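Local coordinates for uncharacterized protein (Bacteroides ovatus, PDB 3P02) that is of unknown function but joins an N-terminal E-set-clan domain of two packed beta sheets to a C-terminal domain built on a large antiparallel sheet, at residues F59-D64 with W122-K127; Y90-E95 with A105-E110. All blocks are in the same frame, centred on the assembly; numbering follows the deposited sequence. Where two conformers were deposited one is given.

Contact 1: residues F59-D64 with W122-K127. With EDO (1,2-ethanediol), chain E.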
loop_
_atom_site.group_PDB
_atom_site.type_symbol
_atom_site.label_atom_id
_atom_site.label_comp_id
_atom_site.label_asym_id
_atom_site.label_seq_id
_atom_site.Cartn_x
_atom_site.Cartn_y
_atom_site.Cartn_z
ATOM N N PHE A 59 15.067 1.173 -20.934
ATOM C CA PHE A 59 14.481 0.827 -19.636
ATOM C C PHE A 59 13.862 -0.524 -19.761
ATOM O O PHE A 59 13.144 -0.792 -20.731
ATOM C CB PHE A 59 13.421 1.854 -19.229
ATOM C CG PHE A 59 13.932 3.269 -19.223
ATOM C CD1 PHE A 59 14.652 3.758 -18.141
ATOM C CD2 PHE A 59 13.657 4.126 -20.279
ATOM C CE1 PHE A 59 15.089 5.084 -18.119
ATOM C CE2 PHE A 59 14.131 5.438 -20.273
ATOM C CZ PHE A 59 14.847 5.908 -19.195
ATOM N N SER A 60 14.105 -1.378 -18.790
ATOM C CA SER A 60 13.529 -2.697 -18.877
ATOM C C SER A 60 13.177 -3.215 -17.530
ATOM O O SER A 60 13.780 -2.835 -16.520
ATOM C CB SER A 60 14.511 -3.658 -19.544
ATOM O OG SER A 60 15.630 -3.902 -18.708
ATOM N N LEU A 61 12.226 -4.146 -17.530
ATOM C CA LEU A 61 11.883 -4.902 -16.352
ATOM C C LEU A 61 13.117 -5.739 -16.019
ATOM O O LEU A 61 13.662 -6.406 -16.914
ATOM C CB LEU A 61 10.670 -5.771 -16.691
ATOM C CG LEU A 61 10.275 -6.799 -15.650
ATOM C CD1 LEU A 61 9.540 -6.132 -14.511
ATOM C CD2 LEU A 61 9.413 -7.874 -16.286
ATOM N N ARG A 62 13.616 -5.647 -14.779
ATOM C CA ARG A 62 14.833 -6.363 -14.388
ATOM C C ARG A 62 14.423 -7.683 -13.707
ATOM O O ARG A 62 13.938 -7.703 -12.575
ATOM C CB ARG A 62 15.690 -5.431 -13.523
ATOM C CG ARG A 62 17.088 -5.924 -13.279
ATOM C CD ARG A 62 17.906 -6.220 -14.528
ATOM N NE ARG A 62 18.953 -7.148 -14.093
ATOM C CZ ARG A 62 20.059 -7.441 -14.766
ATOM N NH1 ARG A 62 20.329 -6.828 -15.926
ATOM N NH2 ARG A 62 20.924 -8.328 -14.278
ATOM N N ASP A 63 14.589 -8.791 -14.452
ATOM C CA ASP A 63 14.116 -10.127 -14.095
ATOM C C ASP A 63 14.773 -10.764 -12.842
ATOM O O ASP A 63 14.185 -11.684 -12.277
ATOM C CB ASP A 63 14.272 -11.048 -15.313
ATOM C CG ASP A 63 13.441 -10.595 -16.513
ATOM O OD1 ASP A 63 12.286 -10.164 -16.308
ATOM O OD2 ASP A 63 13.951 -10.674 -17.657
ATOM N N ASP A 64 15.970 -10.288 -12.394
ATOM C CA ASP A 64 16.614 -10.926 -11.216
ATOM C C ASP A 64 16.563 -10.116 -9.902
ATOM O O ASP A 64 16.987 -10.611 -8.848
ATOM C CB ASP A 64 18.104 -11.178 -11.533
ATOM C CG ASP A 64 18.894 -9.908 -11.829
ATOM O OD1 ASP A 64 18.260 -8.834 -11.970
ATOM O OD2 ASP A 64 20.113 -10.011 -12.081
ATOM N N TRP A 122 3.207 -5.829 -4.163
ATOM C CA TRP A 122 3.640 -5.867 -5.556
ATOM C C TRP A 122 4.810 -4.946 -5.787
ATOM O O TRP A 122 4.889 -3.868 -5.178
ATOM C CB TRP A 122 2.468 -5.459 -6.472
ATOM C CG TRP A 122 1.259 -6.325 -6.286
ATOM C CD1 TRP A 122 0.156 -6.049 -5.527
ATOM C CD2 TRP A 122 1.056 -7.633 -6.839
ATOM N NE1 TRP A 122 -0.721 -7.112 -5.565
ATOM C CE2 TRP A 122 -0.197 -8.096 -6.371
ATOM C CE3 TRP A 122 1.831 -8.476 -7.669
ATOM C CZ2 TRP A 122 -0.713 -9.345 -6.730
ATOM C CZ3 TRP A 122 1.328 -9.729 -8.016
ATOM C CH2 TRP A 122 0.074 -10.155 -7.545
ATOM N N ALA A 123 5.675 -5.307 -6.720
ATOM C CA ALA A 123 6.788 -4.415 -7.016
ATOM C C ALA A 123 7.154 -4.469 -8.481
ATOM O O ALA A 123 7.046 -5.504 -9.123
ATOM C CB ALA A 123 8.003 -4.764 -6.142
ATOM N N LEU A 124 7.643 -3.345 -8.991
ATOM C CA LEU A 124 8.077 -3.210 -10.371
ATOM C C LEU A 124 9.584 -2.846 -10.384
ATOM O O LEU A 124 9.949 -1.716 -10.033
ATOM C CB LEU A 124 7.225 -2.137 -11.091
ATOM C CG LEU A 124 7.634 -1.806 -12.524
ATOM C CD1 LEU A 124 7.567 -3.055 -13.443
ATOM C CD2 LEU A 124 6.784 -0.643 -13.085
ATOM N N PRO A 125 10.444 -3.842 -10.710
ATOM C CA PRO A 125 11.893 -3.601 -10.714
ATOM C C PRO A 125 12.349 -3.141 -12.103
ATOM O O PRO A 125 12.099 -3.826 -13.090
ATOM C CB PRO A 125 12.456 -4.983 -10.322
ATOM C CG PRO A 125 11.500 -5.971 -10.957
ATOM C CD PRO A 125 10.123 -5.259 -11.011
ATOM N N LEU A 126 12.971 -1.962 -12.198
ATOM C CA LEU A 126 13.344 -1.391 -13.493
ATOM C C LEU A 126 14.785 -1.044 -13.559
ATOM O O LEU A 126 15.276 -0.426 -12.618
ATOM C CB LEU A 126 12.558 -0.074 -13.728
ATOM C CG LEU A 126 11.065 -0.144 -13.612
ATOM C CD1 LEU A 126 10.472 1.243 -13.708
ATOM C CD2 LEU A 126 10.499 -1.011 -14.707
ATOM N N LYS A 127 15.440 -1.328 -14.681
ATOM C CA LYS A 127 16.837 -0.937 -14.810
ATOM C C LYS A 127 17.007 -0.034 -16.019
ATOM O O LYS A 127 16.358 -0.243 -17.036
ATOM C CB LYS A 127 17.745 -2.185 -14.951
ATOM C CG LYS A 127 19.240 -1.832 -15.042
ATOM C CD LYS A 127 20.152 -3.044 -15.000
ATOM C CE LYS A 127 21.592 -2.602 -15.015
ATOM N NZ LYS A 127 22.531 -3.767 -15.083
HETATM C C1 EDO E . 21.933 -4.830 -18.138
HETATM O O1 EDO E . 23.287 -4.845 -17.683
HETATM C C2 EDO E . 21.839 -5.253 -19.596
HETATM O O2 EDO E . 20.478 -5.115 -20.020
HETATM O O HOH W 1 17.502 -1.599 -19.355
#
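The antiparallel pairing between the end of strand 55-61 and strand 122-130, part of the mixed sheet of the N-terminal domain, rests here on two bridged pairs, Ser60 with Lys127 and Leu61 with Leu126. Ser60 and Lys127 make the hydrogen-bonded pair: Ser60 N reaches Lys127 O at 3.1 Å, and Lys127 N returns to Ser60 O at 2.9 Å. A water links Ser60 OG to the same Lys127 O, which it serves as donor. One step beyond the non-hydrogen-bonded pair Leu61-Leu126, Arg62, just past the strand, adds one more backbone bond, its N donating to Pro125 O at 2.9 Å. Proline has no N-H to send back, and instead its CG lies 3.4 Å from Arg62 O. Leu61 and Pro125 run side by side, with Leu61 CD1 3.7 Å from Pro125 CD and also touching the Leu124 methyl CD1. Lys127, on the same face as Ser60, is stretched out, CG anti to the backbone N (chi1 -178°), and Arg62 lies alongside it, bent at chi2 (56°), with methylene against methylene. Their charged ends, Arg62 NH1 and Lys127 NZ, come within 3.9 Å. Asp64 grips the guanidinium side-on, NE to OD1 at 2.8 Å and NH2 to OD2, its oxygens close to the guanidinium plane but the carboxylate itself tilted. Lys127 NZ bonds to Tyr136 O and weakly to an ethanediol probably left from crystallisation. The proximity of two cations, whose aliphatic stems pack together, is therefore likely to be eased by the salt bridge to Asp64 and the carbonyl of Tyr136.

Contact 2: residues Y90-E95 with A105-E110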
loop_
_atom_site.group_PDB
_atom_site.type_symbol
_atom_site.label_atom_id
_atom_site.label_comp_id
_atom_site.label_asym_id
_atom_site.label_seq_id
_atom_site.Cartn_x
_atom_site.Cartn_y
_atom_site.Cartn_z
ATOM N N TYR A 90 0.709 -1.908 -15.740
ATOM C CA TYR A 90 1.523 -0.728 -15.972
ATOM C C TYR A 90 1.946 -0.620 -17.416
ATOM O O TYR A 90 1.872 -1.589 -18.186
ATOM C CB TYR A 90 2.804 -0.750 -15.059
ATOM C CG TYR A 90 3.743 -1.900 -15.370
ATOM C CD1 TYR A 90 4.661 -1.819 -16.424
ATOM C CD2 TYR A 90 3.641 -3.109 -14.687
ATOM C CE1 TYR A 90 5.470 -2.908 -16.765
ATOM C CE2 TYR A 90 4.453 -4.197 -15.013
ATOM C CZ TYR A 90 5.359 -4.094 -16.059
ATOM O OH TYR A 90 6.125 -5.179 -16.394
ATOM N N SER A 91 2.460 0.568 -17.763
ATOM C CA SER A 91 3.095 0.795 -19.056
ATOM C C SER A 91 4.153 1.872 -18.927
ATOM O O SER A 91 3.998 2.840 -18.184
ATOM C CB SER A 91 2.093 1.133 -20.153
ATOM O OG SER A 91 1.596 2.453 -20.043
ATOM N N PHE A 92 5.252 1.680 -19.640
ATOM C CA PHE A 92 6.320 2.676 -19.638
ATOM C C PHE A 92 7.075 2.579 -20.957
ATOM O O PHE A 92 7.184 1.484 -21.508
ATOM C CB PHE A 92 7.254 2.556 -18.416
ATOM C CG PHE A 92 8.062 1.288 -18.328
ATOM C CD1 PHE A 92 9.258 1.153 -19.030
ATOM C CD2 PHE A 92 7.657 0.241 -17.515
ATOM C CE1 PHE A 92 10.022 -0.012 -18.926
ATOM C CE2 PHE A 92 8.414 -0.931 -17.428
ATOM C CZ PHE A 92 9.590 -1.054 -18.132
ATOM N N PRO A 93 7.607 3.687 -21.489
ATOM C CA PRO A 93 8.352 3.581 -22.758
ATOM C C PRO A 93 9.668 2.823 -22.545
ATOM O O PRO A 93 10.341 3.007 -21.516
ATOM C CB PRO A 93 8.579 5.037 -23.167
ATOM C CG PRO A 93 8.531 5.797 -21.887
ATOM C CD PRO A 93 7.531 5.086 -21.010
ATOM N N LYS A 94 10.037 1.964 -23.503
ATOM C CA LYS A 94 11.252 1.152 -23.392
ATOM C C LYS A 94 12.499 1.956 -23.727
ATOM O O LYS A 94 13.597 1.536 -23.390
ATOM C CB LYS A 94 11.184 -0.104 -24.276
ATOM C CG LYS A 94 9.994 -1.017 -23.959
ATOM C CD LYS A 94 9.859 -1.450 -22.467
ATOM C CE LYS A 94 8.427 -1.259 -22.012
ATOM N NZ LYS A 94 8.063 -2.075 -20.827
ATOM N N GLU A 95 12.330 3.104 -24.383
ATOM C CA GLU A 95 13.438 3.964 -24.782
ATOM C C GLU A 95 13.106 5.423 -24.670
ATOM O O GLU A 95 11.954 5.826 -24.808
ATOM C CB GLU A 95 13.868 3.686 -26.234
ATOM C CG GLU A 95 14.614 2.377 -26.409
ATOM C CD GLU A 95 14.979 2.065 -27.846
ATOM O OE1 GLU A 95 14.565 2.829 -28.748
ATOM O OE2 GLU A 95 15.689 1.060 -28.069
ATOM N N ALA A 105 16.290 13.511 -16.950
ATOM C CA ALA A 105 15.183 12.986 -17.743
ATOM C C ALA A 105 14.166 12.362 -16.811
ATOM O O ALA A 105 14.419 12.245 -15.611
ATOM C CB ALA A 105 15.681 11.960 -18.755
ATOM N N LEU A 106 12.993 12.022 -17.350
ATOM C CA LEU A 106 11.938 11.387 -16.568
ATOM C C LEU A 106 11.399 10.177 -17.283
ATOM O O LEU A 106 11.173 10.226 -18.491
ATOM C CB LEU A 106 10.795 12.381 -16.337
ATOM C CG LEU A 106 11.066 13.471 -15.292
ATOM C CD1 LEU A 106 9.962 14.467 -15.323
ATOM C CD2 LEU A 106 11.191 12.880 -13.870
ATOM N N LEU A 107 11.203 9.102 -16.539
ATOM C CA LEU A 107 10.578 7.915 -17.068
ATOM C C LEU A 107 9.146 7.913 -16.567
ATOM O O LEU A 107 8.938 7.699 -15.372
ATOM C CB LEU A 107 11.307 6.621 -16.681
ATOM C CG LEU A 107 10.627 5.311 -17.172
ATOM C CD1 LEU A 107 10.561 5.250 -18.693
ATOM C CD2 LEU A 107 11.354 4.102 -16.637
ATOM N N PRO A 108 8.163 8.204 -17.427
ATOM C CA PRO A 108 6.770 8.181 -16.939
ATOM C C PRO A 108 6.228 6.757 -16.950
ATOM O O PRO A 108 6.229 6.082 -17.992
ATOM C CB PRO A 108 6.019 9.111 -17.892
ATOM C CG PRO A 108 6.921 9.221 -19.160
ATOM C CD PRO A 108 8.248 8.551 -18.867
ATOM N N ILE A 109 5.785 6.291 -15.769
ATOM C CA ILE A 109 5.197 4.964 -15.631
ATOM C C ILE A 109 3.715 5.128 -15.355
ATOM O O ILE A 109 3.353 5.645 -14.295
ATOM C CB ILE A 109 5.878 4.102 -14.541
ATOM C CG1 ILE A 109 7.408 4.008 -14.798
ATOM C CG2 ILE A 109 5.232 2.701 -14.493
ATOM C CD1 ILE A 109 8.237 4.259 -13.662
ATOM N N GLU A 110 2.867 4.664 -16.292
ATOM C CA GLU A 110 1.423 4.750 -16.110
ATOM C C GLU A 110 0.932 3.516 -15.394
ATOM O O GLU A 110 1.025 2.415 -15.934
ATOM C CB GLU A 110 0.710 4.912 -17.453
ATOM C CG GLU A 110 1.000 6.266 -18.103
ATOM C CD GLU A 110 0.288 6.566 -19.411
ATOM O OE1 GLU A 110 -0.414 5.670 -19.935
ATOM O OE2 GLU A 110 0.429 7.707 -19.912
HETATM O O HOH W 2 -1.456 3.338 -19.607
#
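Pro93 meets two residues of strand 104-112 in different ways: its ring crosses that of Pro108 at about a right angle, and it slides past Leu107 in the opposite direction. Leu107 brings CD1 to 3.8 Å from Pro93 CD and to 3.6 Å from Pro93 O. Pro93 CD also rests 3.4 Å from Pro108 O. With alanine in place of Pro93, CG and CD would be gone, which would probably leave a gap beside Leu107 CD1 and the Pro108 ring without its crossing partner. Phe92 touches chiefly through its CB, 3.9 Å from Ile109 CG1. Its CG stands between the backbone N and the carbonyl carbon (chi1 65°), a torsion that swings the ring away from 105-110, and Lys94 NZ lies over one face of it, offset toward the rim. Ser91 and Glu110 form the hydrogen-bonded bridge: Ser91 N binds Glu110 O at 3.0 Å, and Glu110 N binds Ser91 O at 2.9 Å. On their side of the sheet a water donates to Glu110 OE1; its link to Ser91 OG is doubtful, since Ser91 was modelled in two conformers. The short strand 90-91 thus forms one outer strand of a four-stranded antiparallel sheet. Strand 36-45 flanks 104-112 on the other edge, bonded through Leu41 and Tyr39, while the side chains of Tyr90 and Phe92 touch strands 55-61 and 122-130, and Ile109 touches 122-130.

How the contacts relate
Contacts 1 and 2 are antiparallel strand pairings in two different sheets of one domain, the second with a single bridge; their centres lie about 12 Å apart, and 90-95 and 105-110 both fall inside the chain loop that contact 1 closes. Both are partly buried. Phe59, Leu124, Leu126, Tyr90, Phe92, Leu107 and Ile109 pack between the sheets, with Leu126 CD2 3.4 Å from Phe92 CE2, and a probable hydrogen bond joins Phe59 N to Lys94 O. Each hydrogen-bonded pair has an exposed serine, opposite a lysine in contact 1 and an exposed glutamate in contact 2; the Arg62-Asp64 salt bridge belongs to contact 1 alone, the crossed prolines to contact 2.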